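Local coordinates for putative peptidyl-arginine deiminase family protein (Campylobacter jejuni subsp. jejuni serotype O:2, PDB 6B10) that probably hydrolyses agmatine to N-carbamoylputrescine as an agmatine deiminase, a step of polyamine biosynthesis, at residues A268-F273 / P283-K288; A279-F284 / I307-R312. All coordinates share one frame; numbering follows the deposited sequence.

Interaction 1: residues A268-F273 / P283-K288; sequences ATYANF and PFYKDK
Tyr-285 lays its ring against the loop 268-273, and the methyl of Ala-268 sits over one face of it. CB of Ala-268 is 3.7 Å from the centroid of the Tyr-285 ring and almost exactly on its normal, a CH-pi contact. The far end of the same ring is pinned. Tyr-285 OH donates to Thr-269 O at 2.7 Å, approaching from above the carbonyl plane. Ser-320 OG also bonds this hydroxyl. Tyr-270 runs past Tyr-285 in the opposite sense. The two ring planes meet obliquely, at 54°, and CE1 of Tyr-270 comes within 3.6 Å of CD2 of Tyr-285. With CG beside its own backbone N (chi1 -66°), the Tyr-270 ring turns its edge to Pro-283. There CD1 of Tyr-270 lies 3.1 Å from Pro-283 O, in the plane of the ring. The loop leads into strand 274-276, which pairs with strand 279-284 in the small sheet of this deiminase-family domain. Segment 283-288 is where the latter strand ends and the chain turns toward helix 289-300. Thr-269 forms an ST turn: its OG1 accepts from Ala-271 N at 3.2 Å, and also bonds Thr-210 O. The ring of Pro-283 is the bump that fills the bend of the loop. Its CG rests 3.4 Å from Thr-269 O, and its CD lies 3.9 Å from Phe-273 CA. At its outer end, the hydroxyl of Tyr-270 bonds Asp-290 and passes 3.9 Å from CB of Asp-287, whose carboxylate caps Asn-289 N.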
# COMPACT_ATOMS: atom_id res chain seq x y z
N ALA A 268 3.14 -6.68 13.16
CA ALA A 268 4.36 -6.28 12.48
C ALA A 268 4.58 -7.18 11.27
O ALA A 268 4.58 -8.40 11.40
CB ALA A 268 5.54 -6.36 13.43
N THR A 269 4.76 -6.57 10.10
CA THR A 269 4.93 -7.30 8.85
C THR A 269 5.88 -6.55 7.92
O THR A 269 5.80 -5.32 7.80
CB THR A 269 3.58 -7.54 8.14
OG1 THR A 269 3.80 -8.07 6.83
CG2 THR A 269 2.76 -6.25 8.04
N TYR A 270 6.77 -7.29 7.27
CA TYR A 270 7.72 -6.69 6.35
C TYR A 270 7.15 -6.53 4.94
O TYR A 270 7.76 -5.87 4.09
CB TYR A 270 9.04 -7.49 6.32
CG TYR A 270 9.81 -7.44 7.64
CD1 TYR A 270 10.40 -6.26 8.08
CD2 TYR A 270 9.95 -8.58 8.44
CE1 TYR A 270 11.11 -6.21 9.27
CE2 TYR A 270 10.65 -8.54 9.64
CZ TYR A 270 11.23 -7.35 10.05
OH TYR A 270 11.93 -7.32 11.25
N ALA A 271 5.97 -7.11 4.70
CA ALA A 271 5.31 -6.99 3.40
C ALA A 271 4.74 -5.59 3.14
O ALA A 271 4.48 -5.22 1.99
CB ALA A 271 4.22 -8.05 3.26
N ASN A 272 4.57 -4.79 4.19
CA ASN A 272 4.01 -3.44 4.06
C ASN A 272 5.06 -2.40 3.66
O ASN A 272 5.08 -1.28 4.19
CB ASN A 272 3.33 -3.05 5.38
CG ASN A 272 2.05 -2.27 5.17
OD1 ASN A 272 1.96 -1.11 5.53
ND2 ASN A 272 1.05 -2.93 4.61
N PHE A 273 5.94 -2.77 2.73
CA PHE A 273 6.91 -1.84 2.15
C PHE A 273 6.25 -0.98 1.07
O PHE A 273 5.09 -1.19 0.72
CB PHE A 273 8.14 -2.58 1.59
CG PHE A 273 7.83 -3.80 0.74
CD1 PHE A 273 7.07 -3.69 -0.43
CD2 PHE A 273 8.36 -5.04 1.07
CE1 PHE A 273 6.81 -4.81 -1.21
CE2 PHE A 273 8.10 -6.16 0.29
CZ PHE A 273 7.33 -6.04 -0.86
N PRO A 283 9.61 -1.46 6.22
CA PRO A 283 9.45 -1.24 7.65
C PRO A 283 10.50 -2.00 8.46
O PRO A 283 10.76 -3.17 8.17
CB PRO A 283 8.04 -1.75 7.95
CG PRO A 283 7.70 -2.68 6.84
CD PRO A 283 8.54 -2.31 5.65
N PHE A 284 11.10 -1.32 9.42
CA PHE A 284 11.99 -1.92 10.40
C PHE A 284 11.26 -1.91 11.75
O PHE A 284 10.51 -0.97 12.04
CB PHE A 284 13.31 -1.13 10.50
CG PHE A 284 14.39 -1.58 9.54
CD1 PHE A 284 14.12 -2.39 8.43
CD2 PHE A 284 15.71 -1.17 9.75
CE1 PHE A 284 15.14 -2.79 7.58
CE2 PHE A 284 16.73 -1.56 8.89
CZ PHE A 284 16.45 -2.37 7.80
N TYR A 285 11.48 -2.94 12.54
CA TYR A 285 10.82 -3.09 13.85
C TYR A 285 11.81 -3.31 15.00
O TYR A 285 11.42 -3.67 16.12
CB TYR A 285 9.82 -4.24 13.77
CG TYR A 285 8.75 -4.06 12.71
CD1 TYR A 285 7.78 -3.06 12.83
CD2 TYR A 285 8.70 -4.88 11.58
CE1 TYR A 285 6.81 -2.87 11.86
CE2 TYR A 285 7.73 -4.71 10.60
CZ TYR A 285 6.78 -3.71 10.74
OH TYR A 285 5.80 -3.54 9.78
N LYS A 286 13.09 -3.07 14.73
CA LYS A 286 14.19 -3.29 15.69
C LYS A 286 14.28 -4.75 16.12
O LYS A 286 14.30 -5.08 17.31
CB LYS A 286 14.07 -2.34 16.89
CG LYS A 286 13.98 -0.86 16.52
CD LYS A 286 15.18 -0.40 15.70
CE LYS A 286 15.16 1.10 15.43
NZ LYS A 286 15.20 1.93 16.67
N ASP A 287 14.34 -5.62 15.11
CA ASP A 287 14.44 -7.06 15.27
C ASP A 287 15.49 -7.52 14.28
O ASP A 287 15.69 -6.87 13.26
CB ASP A 287 13.07 -7.70 14.96
CG ASP A 287 13.08 -9.21 15.08
OD1 ASP A 287 13.61 -9.90 14.18
OD2 ASP A 287 12.51 -9.72 16.06
N LYS A 288 16.16 -8.62 14.59
CA LYS A 288 17.23 -9.15 13.72
C LYS A 288 16.76 -9.40 12.29
O LYS A 288 17.57 -9.41 11.36
CB LYS A 288 17.84 -10.43 14.30
CG LYS A 288 16.89 -11.60 14.43
CD LYS A 288 17.63 -12.86 14.85
CE LYS A 288 16.68 -13.99 15.21
NZ LYS A 288 15.88 -14.43 14.04

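Interaction 2: residues A279-F284 / I307-R312; sequences ALIVPF and IGVDAR
Five backbone hydrogen bonds join Leu-280, Val-282 and Phe-284 to the segment 307-312. Ile-307 N donates to Leu-280 O, and Val-282 N to Ile-307 O. Val-309 N then meets Val-282 O at 2.9 Å. Phe-284 N donates to Val-309 O. Ala-311 N closes the series on Phe-284 O at 2.8 Å. At the same end, Arg-312 grips Asp-310 side-on. NE of Arg-312 bonds OD1 of Asp-310 at 3.0 Å, while NH2 of Arg-312 holds OD2 of Asp-310 at 2.9 Å. Both oxygens are met on their syn sides, with the acid close to the guanidinium plane. This two-point salt bridge fixes the rotation of both groups. The two strands are parallel and belong to a beta-alpha-beta unit, with helix 289-300 as the crossover. Their short axes differ by 42°, a marked twist. On the face carrying Val-282 and Phe-284, Gly-308 lets an aromatic ring lie flat on the backbone. CG of Phe-284 stands beside its backbone N (chi1 -89°), which brings the ring over the neighbouring strand. CA of Gly-308 is 3.5 Å from the centroid of the Phe-284 ring, 7° off its normal, a CH-pi contact. Val-282 packs on Ile-293 and Leu-297 of the crossover helix. On the other face, CG2 of Ile-281 meets CG2 of Val-309 at 3.6 Å. CB of Pro-283 touches CB of Ala-311, also at 3.6 Å. Val-50 of helix 37-52 covers Ile-281, Ile-307 and Val-309.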
# COMPACT_ATOMS: atom_id res chain seq x y z
N ALA A 279 13.89 3.34 -5.28
CA ALA A 279 14.00 2.84 -3.92
C ALA A 279 12.81 2.02 -3.48
O ALA A 279 11.71 2.11 -4.04
CB ALA A 279 14.23 3.99 -2.96
N LEU A 280 13.07 1.19 -2.47
CA LEU A 280 12.06 0.41 -1.80
C LEU A 280 12.18 0.70 -0.31
O LEU A 280 13.21 0.41 0.29
CB LEU A 280 12.27 -1.08 -2.07
CG LEU A 280 11.34 -2.02 -1.29
CD1 LEU A 280 9.88 -1.78 -1.63
CD2 LEU A 280 11.72 -3.47 -1.54
N ILE A 281 11.14 1.26 0.27
CA ILE A 281 11.17 1.65 1.67
C ILE A 281 10.53 0.54 2.48
O ILE A 281 9.35 0.24 2.30
CB ILE A 281 10.44 2.99 1.92
CG1 ILE A 281 10.82 4.04 0.86
CG2 ILE A 281 10.75 3.50 3.32
CD1 ILE A 281 12.30 4.33 0.75
N VAL A 282 11.31 -0.08 3.36
CA VAL A 282 10.84 -1.25 4.11
C VAL A 282 10.66 -0.92 5.59
O VAL A 282 11.45 -0.17 6.16
CB VAL A 282 11.79 -2.47 3.94
CG1 VAL A 282 11.90 -2.86 2.48
CG2 VAL A 282 13.19 -2.19 4.49
N PRO A 283 9.61 -1.46 6.22
CA PRO A 283 9.45 -1.24 7.65
C PRO A 283 10.50 -2.00 8.46
O PRO A 283 10.76 -3.17 8.17
CB PRO A 283 8.04 -1.75 7.95
CG PRO A 283 7.70 -2.68 6.84
CD PRO A 283 8.54 -2.31 5.65
N PHE A 284 11.10 -1.32 9.42
CA PHE A 284 11.99 -1.92 10.40
C PHE A 284 11.26 -1.91 11.75
O PHE A 284 10.51 -0.97 12.04
CB PHE A 284 13.31 -1.13 10.50
CG PHE A 284 14.39 -1.58 9.54
CD1 PHE A 284 14.12 -2.39 8.43
CD2 PHE A 284 15.71 -1.17 9.75
CE1 PHE A 284 15.14 -2.79 7.58
CE2 PHE A 284 16.73 -1.56 8.89
CZ PHE A 284 16.45 -2.37 7.80
N ILE A 307 15.71 0.83 1.89
CA ILE A 307 15.94 1.67 3.06
C ILE A 307 14.94 1.35 4.16
O ILE A 307 13.73 1.44 3.96
CB ILE A 307 15.86 3.18 2.70
CG1 ILE A 307 16.95 3.54 1.69
CG2 ILE A 307 16.00 4.05 3.94
CD1 ILE A 307 16.69 4.85 0.98
N GLY A 308 15.45 1.00 5.33
CA GLY A 308 14.61 0.65 6.47
C GLY A 308 14.15 1.88 7.23
O GLY A 308 14.95 2.76 7.52
N VAL A 309 12.87 1.95 7.55
CA VAL A 309 12.32 3.05 8.35
C VAL A 309 11.59 2.44 9.53
O VAL A 309 10.73 1.59 9.36
CB VAL A 309 11.34 3.92 7.53
CG1 VAL A 309 10.56 4.85 8.44
CG2 VAL A 309 12.09 4.70 6.46
N ASP A 310 11.97 2.88 10.72
CA ASP A 310 11.37 2.41 11.96
C ASP A 310 9.86 2.59 11.89
O ASP A 310 9.38 3.72 11.82
CB ASP A 310 11.97 3.19 13.13
CG ASP A 310 11.49 2.70 14.48
OD1 ASP A 310 10.71 1.73 14.57
OD2 ASP A 310 11.91 3.31 15.49
N ALA A 311 9.12 1.49 11.90
CA ALA A 311 7.66 1.53 11.69
C ALA A 311 6.86 1.14 12.93
O ALA A 311 5.64 0.97 12.84
CB ALA A 311 7.29 0.61 10.53
N ARG A 312 7.52 1.02 14.07
CA ARG A 312 6.88 0.52 15.30
C ARG A 312 5.68 1.35 15.75
O ARG A 312 4.65 0.80 16.13
CB ARG A 312 7.90 0.45 16.43
CG ARG A 312 8.94 -0.64 16.24
CD ARG A 312 9.95 -0.61 17.36
NE ARG A 312 10.69 0.65 17.35
CZ ARG A 312 11.43 1.10 18.35
NH1 ARG A 312 11.55 0.40 19.47
NH2 ARG A 312 12.07 2.25 18.23

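How the interactions relate
Interactions 1 and 2 lie with their centres about 7 Å apart and share Pro-283 and Phe-284. Strand 279-284 serves both. Interaction 2 pairs it with strand 305-310, and interaction 1 packs its end and the following turn against the loop 268-273. Phe-273 joins the two: its CB is 3.2 Å from Ile-281 O, and its CD1 is 3.6 Å from Leu-280 CD1. Past the end of strand 279-284, Tyr-285 O lies 3.6 Å from Arg-312 CD. Lys-286 NZ is 3.5 Å from Arg-312 NH2. These like charges lie near Asp-310, which Lys-286 also meets in a long, weak ion pair. The potassium site at Phe-91, Asp-106 and Phe-107 includes no residue of either contact.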